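Local structure of exocyst complex component EXO70 (Saccharomyces cerevisiae, 2B1E) at residues L150-A162 / G179-I191. The protein serves in the exocyst, the complex that tethers secretory vesicles to sites of exocytosis, and plays a role in assembling that complex. Sequence-based numbering, arbitrary orientation.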
loop_
_atom_site.group_PDB
_atom_site.type_symbol
_atom_site.label_atom_id
_atom_site.label_comp_id
_atom_site.label_asym_id
_atom_site.label_seq_id
_atom_site.Cartn_x
_atom_site.Cartn_y
_atom_site.Cartn_z
ATOM N N LEU A 150 10.454 31.723 6.856
ATOM C CA LEU A 150 10.463 31.175 8.204
ATOM C C LEU A 150 10.159 29.670 8.181
ATOM O O LEU A 150 10.907 28.861 8.739
ATOM C CB LEU A 150 9.414 31.888 9.056
ATOM C CG LEU A 150 9.498 31.855 10.590
ATOM C CD1 LEU A 150 8.119 32.148 11.158
ATOM C CD2 LEU A 150 9.987 30.510 11.094
ATOM N N ILE A 151 9.055 29.306 7.534
ATOM C CA ILE A 151 8.634 27.911 7.454
ATOM C C ILE A 151 9.653 27.028 6.740
ATOM O O ILE A 151 9.909 25.899 7.160
ATOM C CB ILE A 151 7.272 27.793 6.740
ATOM C CG1 ILE A 151 6.222 28.591 7.520
ATOM C CG2 ILE A 151 6.856 26.320 6.634
ATOM C CD1 ILE A 151 4.869 28.674 6.837
ATOM N N LEU A 152 10.231 27.531 5.658
ATOM C CA LEU A 152 11.225 26.751 4.934
ATOM C C LEU A 152 12.418 26.422 5.837
ATOM O O LEU A 152 13.001 25.339 5.737
ATOM C CB LEU A 152 11.678 27.506 3.688
ATOM C CG LEU A 152 10.633 27.547 2.566
ATOM C CD1 LEU A 152 11.112 28.462 1.449
ATOM C CD2 LEU A 152 10.384 26.129 2.036
ATOM N N LYS A 153 12.767 27.355 6.723
ATOM C CA LYS A 153 13.880 27.158 7.651
ATOM C C LYS A 153 13.522 26.093 8.685
ATOM O O LYS A 153 14.386 25.356 9.156
ATOM C CB LYS A 153 14.222 28.471 8.360
ATOM C CG LYS A 153 14.950 29.489 7.488
ATOM C CD LYS A 153 15.042 30.837 8.189
ATOM C CE LYS A 153 15.863 31.838 7.389
ATOM N NZ LYS A 153 17.302 31.472 7.359
ATOM N N CYS A 154 12.246 26.021 9.043
ATOM C CA CYS A 154 11.793 25.026 10.008
ATOM C C CYS A 154 11.838 23.651 9.361
ATOM O O CYS A 154 12.359 22.697 9.937
ATOM C CB CYS A 154 10.364 25.323 10.456
ATOM S SG CYS A 154 10.190 26.841 11.400
ATOM N N MET A 155 11.292 23.559 8.155
ATOM C CA MET A 155 11.272 22.297 7.435
ATOM C C MET A 155 12.688 21.846 7.087
ATOM O O MET A 155 12.922 20.669 6.789
ATOM C CB MET A 155 10.437 22.431 6.158
ATOM C CG MET A 155 8.962 22.754 6.403
ATOM S SD MET A 155 8.074 21.493 7.347
ATOM C CE MET A 155 8.179 20.122 6.215
ATOM N N ALA A 156 13.629 22.785 7.121
ATOM C CA ALA A 156 15.020 22.481 6.813
ATOM C C ALA A 156 15.590 21.488 7.824
ATOM O O ALA A 156 16.492 20.719 7.506
ATOM C CB ALA A 156 15.844 23.763 6.818
ATOM N N PHE A 157 15.058 21.515 9.042
ATOM C CA PHE A 157 15.504 20.623 10.107
ATOM C C PHE A 157 15.112 19.167 9.853
ATOM O O PHE A 157 15.748 18.247 10.372
ATOM C CB PHE A 157 14.918 21.078 11.448
ATOM C CG PHE A 157 15.587 22.290 12.024
ATOM C CD1 PHE A 157 16.837 22.188 12.623
ATOM C CD2 PHE A 157 14.973 23.537 11.964
ATOM C CE1 PHE A 157 17.466 23.314 13.154
ATOM C CE2 PHE A 157 15.593 24.667 12.492
ATOM C CZ PHE A 157 16.840 24.556 13.087
ATOM N N LEU A 158 14.071 18.963 9.050
ATOM C CA LEU A 158 13.581 17.621 8.743
ATOM C C LEU A 158 14.030 17.122 7.371
ATOM O O LEU A 158 14.077 15.917 7.126
ATOM C CB LEU A 158 12.054 17.605 8.809
ATOM C CG LEU A 158 11.422 18.141 10.094
ATOM C CD1 LEU A 158 9.915 18.071 9.972
ATOM C CD2 LEU A 158 11.897 17.335 11.290
ATOM N N GLU A 159 14.346 18.057 6.480
ATOM C CA GLU A 159 14.797 17.737 5.127
ATOM C C GLU A 159 15.862 16.641 5.099
ATOM O O GLU A 159 15.775 15.706 4.301
ATOM C CB GLU A 159 15.341 19.002 4.456
ATOM C CG GLU A 159 16.090 18.779 3.153
ATOM C CD GLU A 159 15.224 18.177 2.072
ATOM O OE1 GLU A 159 14.033 18.537 1.999
ATOM O OE2 GLU A 159 15.737 17.356 1.283
ATOM N N PRO A 160 16.886 16.747 5.965
ATOM C CA PRO A 160 17.964 15.754 6.023
ATOM C C PRO A 160 17.468 14.319 6.198
ATOM O O PRO A 160 17.677 13.465 5.334
ATOM C CB PRO A 160 18.789 16.216 7.222
ATOM C CG PRO A 160 18.621 17.693 7.183
ATOM C CD PRO A 160 17.145 17.841 6.919
ATOM N N PHE A 161 16.810 14.070 7.326
ATOM C CA PHE A 161 16.291 12.751 7.666
ATOM C C PHE A 161 15.199 12.235 6.727
ATOM O O PHE A 161 14.611 11.183 6.977
ATOM C CB PHE A 161 15.760 12.775 9.099
ATOM C CG PHE A 161 16.747 13.307 10.102
ATOM C CD1 PHE A 161 17.836 12.536 10.505
ATOM C CD2 PHE A 161 16.591 14.581 10.639
ATOM C CE1 PHE A 161 18.757 13.027 11.433
ATOM C CE2 PHE A 161 17.507 15.084 11.568
ATOM C CZ PHE A 161 18.591 14.303 11.966
ATOM N N ALA A 162 14.924 12.965 5.653
ATOM C CA ALA A 162 13.895 12.546 4.707
ATOM C C ALA A 162 14.466 12.338 3.308
ATOM O O ALA A 162 13.918 11.573 2.512
ATOM C CB ALA A 162 12.770 13.575 4.668
ATOM N N GLY A 179 12.019 9.115 7.556
ATOM C CA GLY A 179 11.859 10.482 8.013
ATOM C C GLY A 179 10.805 11.221 7.211
ATOM O O GLY A 179 10.521 12.392 7.469
ATOM N N MET A 180 10.225 10.534 6.232
ATOM C CA MET A 180 9.197 11.132 5.394
ATOM C C MET A 180 7.925 11.308 6.219
ATOM O O MET A 180 7.092 12.171 5.926
ATOM C CB MET A 180 8.920 10.238 4.182
ATOM C CG MET A 180 8.167 10.928 3.051
ATOM S SD MET A 180 9.142 12.193 2.200
ATOM C CE MET A 180 8.822 13.607 3.226
ATOM N N ASN A 181 7.792 10.492 7.262
ATOM C CA ASN A 181 6.630 10.541 8.141
ATOM C C ASN A 181 6.576 11.835 8.948
ATOM O O ASN A 181 5.551 12.520 8.969
ATOM C CB ASN A 181 6.633 9.337 9.089
ATOM C CG ASN A 181 6.611 8.014 8.347
ATOM O OD1 ASN A 181 5.735 7.772 7.516
ATOM N ND2 ASN A 181 7.576 7.149 8.643
ATOM N N SER A 182 7.677 12.163 9.619
ATOM C CA SER A 182 7.739 13.389 10.409
ATOM C C SER A 182 7.622 14.600 9.492
ATOM O O SER A 182 6.828 15.505 9.746
ATOM C CB SER A 182 9.053 13.466 11.185
ATOM O OG SER A 182 9.126 12.440 12.155
ATOM N N TYR A 183 8.420 14.605 8.429
ATOM C CA TYR A 183 8.411 15.696 7.463
ATOM C C TYR A 183 6.975 15.989 7.057
ATOM O O TYR A 183 6.575 17.154 6.945
ATOM C CB TYR A 183 9.219 15.318 6.221
ATOM C CG TYR A 183 9.406 16.460 5.242
ATOM C CD1 TYR A 183 10.531 17.282 5.302
ATOM C CD2 TYR A 183 8.445 16.729 4.263
ATOM C CE1 TYR A 183 10.696 18.344 4.409
ATOM C CE2 TYR A 183 8.598 17.786 3.369
ATOM C CZ TYR A 183 9.725 18.588 3.445
ATOM O OH TYR A 183 9.882 19.623 2.548
ATOM N N THR A 184 6.204 14.925 6.838
ATOM C CA THR A 184 4.806 15.053 6.449
ATOM C C THR A 184 3.970 15.640 7.577
ATOM O O THR A 184 3.185 16.567 7.359
ATOM C CB THR A 184 4.199 13.689 6.061
ATOM O OG1 THR A 184 4.788 13.230 4.837
ATOM C CG2 THR A 184 2.695 13.814 5.872
ATOM N N GLU A 185 4.142 15.103 8.781
ATOM C CA GLU A 185 3.388 15.580 9.931
ATOM C C GLU A 185 3.676 17.056 10.178
ATOM O O GLU A 185 2.769 17.830 10.495
ATOM C CB GLU A 185 3.742 14.768 11.179
ATOM C CG GLU A 185 2.776 14.971 12.330
ATOM C CD GLU A 185 3.251 14.330 13.623
ATOM O OE1 GLU A 185 3.739 13.180 13.579
ATOM O OE2 GLU A 185 3.128 14.974 14.685
ATOM N N ALA A 186 4.940 17.446 10.029
ATOM C CA ALA A 186 5.332 18.836 10.235
ATOM C C ALA A 186 4.628 19.713 9.205
ATOM O O ALA A 186 4.031 20.737 9.544
ATOM C CB ALA A 186 6.844 18.980 10.099
ATOM N N LEU A 187 4.702 19.297 7.949
ATOM C CA LEU A 187 4.074 20.015 6.848
ATOM C C LEU A 187 2.566 20.190 7.051
ATOM O O LEU A 187 1.996 21.224 6.698
ATOM C CB LEU A 187 4.334 19.275 5.536
ATOM C CG LEU A 187 3.665 19.886 4.305
ATOM C CD1 LEU A 187 4.056 21.362 4.183
ATOM C CD2 LEU A 187 4.075 19.106 3.064
ATOM N N LEU A 188 1.921 19.183 7.625
ATOM C CA LEU A 188 0.487 19.249 7.860
ATOM C C LEU A 188 0.160 20.304 8.915
ATOM O O LEU A 188 -0.851 21.001 8.817
ATOM C CB LEU A 188 -0.033 17.870 8.281
ATOM C CG LEU A 188 0.118 16.808 7.186
ATOM C CD1 LEU A 188 -0.222 15.422 7.731
ATOM C CD2 LEU A 188 -0.775 17.163 6.021
ATOM N N GLY A 189 1.022 20.421 9.920
ATOM C CA GLY A 189 0.824 21.412 10.962
ATOM C C GLY A 189 1.017 22.818 10.406
ATOM O O GLY A 189 0.277 23.737 10.751
ATOM N N PHE A 190 2.014 22.995 9.544
ATOM C CA PHE A 190 2.250 24.303 8.946
ATOM C C PHE A 190 1.126 24.699 7.986
ATOM O O PHE A 190 0.735 25.864 7.927
ATOM C CB PHE A 190 3.597 24.333 8.221
ATOM C CG PHE A 190 4.771 24.534 9.141
ATOM C CD1 PHE A 190 4.861 25.677 9.931
ATOM C CD2 PHE A 190 5.781 23.577 9.229
ATOM C CE1 PHE A 190 5.936 25.870 10.797
ATOM C CE2 PHE A 190 6.867 23.761 10.096
ATOM C CZ PHE A 190 6.942 24.910 10.881
ATOM N N ILE A 191 0.602 23.733 7.238
ATOM C CA ILE A 191 -0.482 24.025 6.307
ATOM C C ILE A 191 -1.704 24.473 7.099
ATOM O O ILE A 191 -2.352 25.467 6.764
ATOM C CB ILE A 191 -0.851 22.775 5.461
ATOM C CG1 ILE A 191 0.207 22.556 4.371
ATOM C CG2 ILE A 191 -2.255 22.941 4.852
ATOM C CD1 ILE A 191 0.095 21.206 3.658
HETATM O O HOH W 1 12.382 20.580 2.915
#
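M155 reaches across to Y183, its methyl CE lying over the centre of the phenol ring, 3.5 Å from CZ of Y183, in a CH-pi contact. The bend at chi2 brings SD of M155 to 3.6 Å from CD2 of F190, and a further bend at chi3 turns CE over the Y183 ring. The M155 side chain sits as a knob among Y183, A186, L187 and F190. One turn earlier, I151 lays CG2 over a face of the F190 ring, toward its rim, while CB of C154 meets CZ of F190 at 3.5 Å. Segments 150-155 and 180-191 run antiparallel, their axes at 160°, as the two arms of a helical hairpin (helices 136-155 and 180-201) in this all-helical rod, joined by a connection that is only partly modelled. Beyond M155, CD1 of L158 presses on CB of A186, a tight 3.2 Å. With CG anti to the backbone N (chi1 -173°), Y183 extends its ring beside E159; a water in the ring plane hydrogen-bonds to OH of Y183 and donates to OE1 of E159. A leucine at Y183 would probably cost the M155 methyl its aromatic face and leave that water without its phenol partner. Farther out, P102 packs on A186 and F190, L220 of helix 209-233 backs I151, and F112 meets the F190 ring.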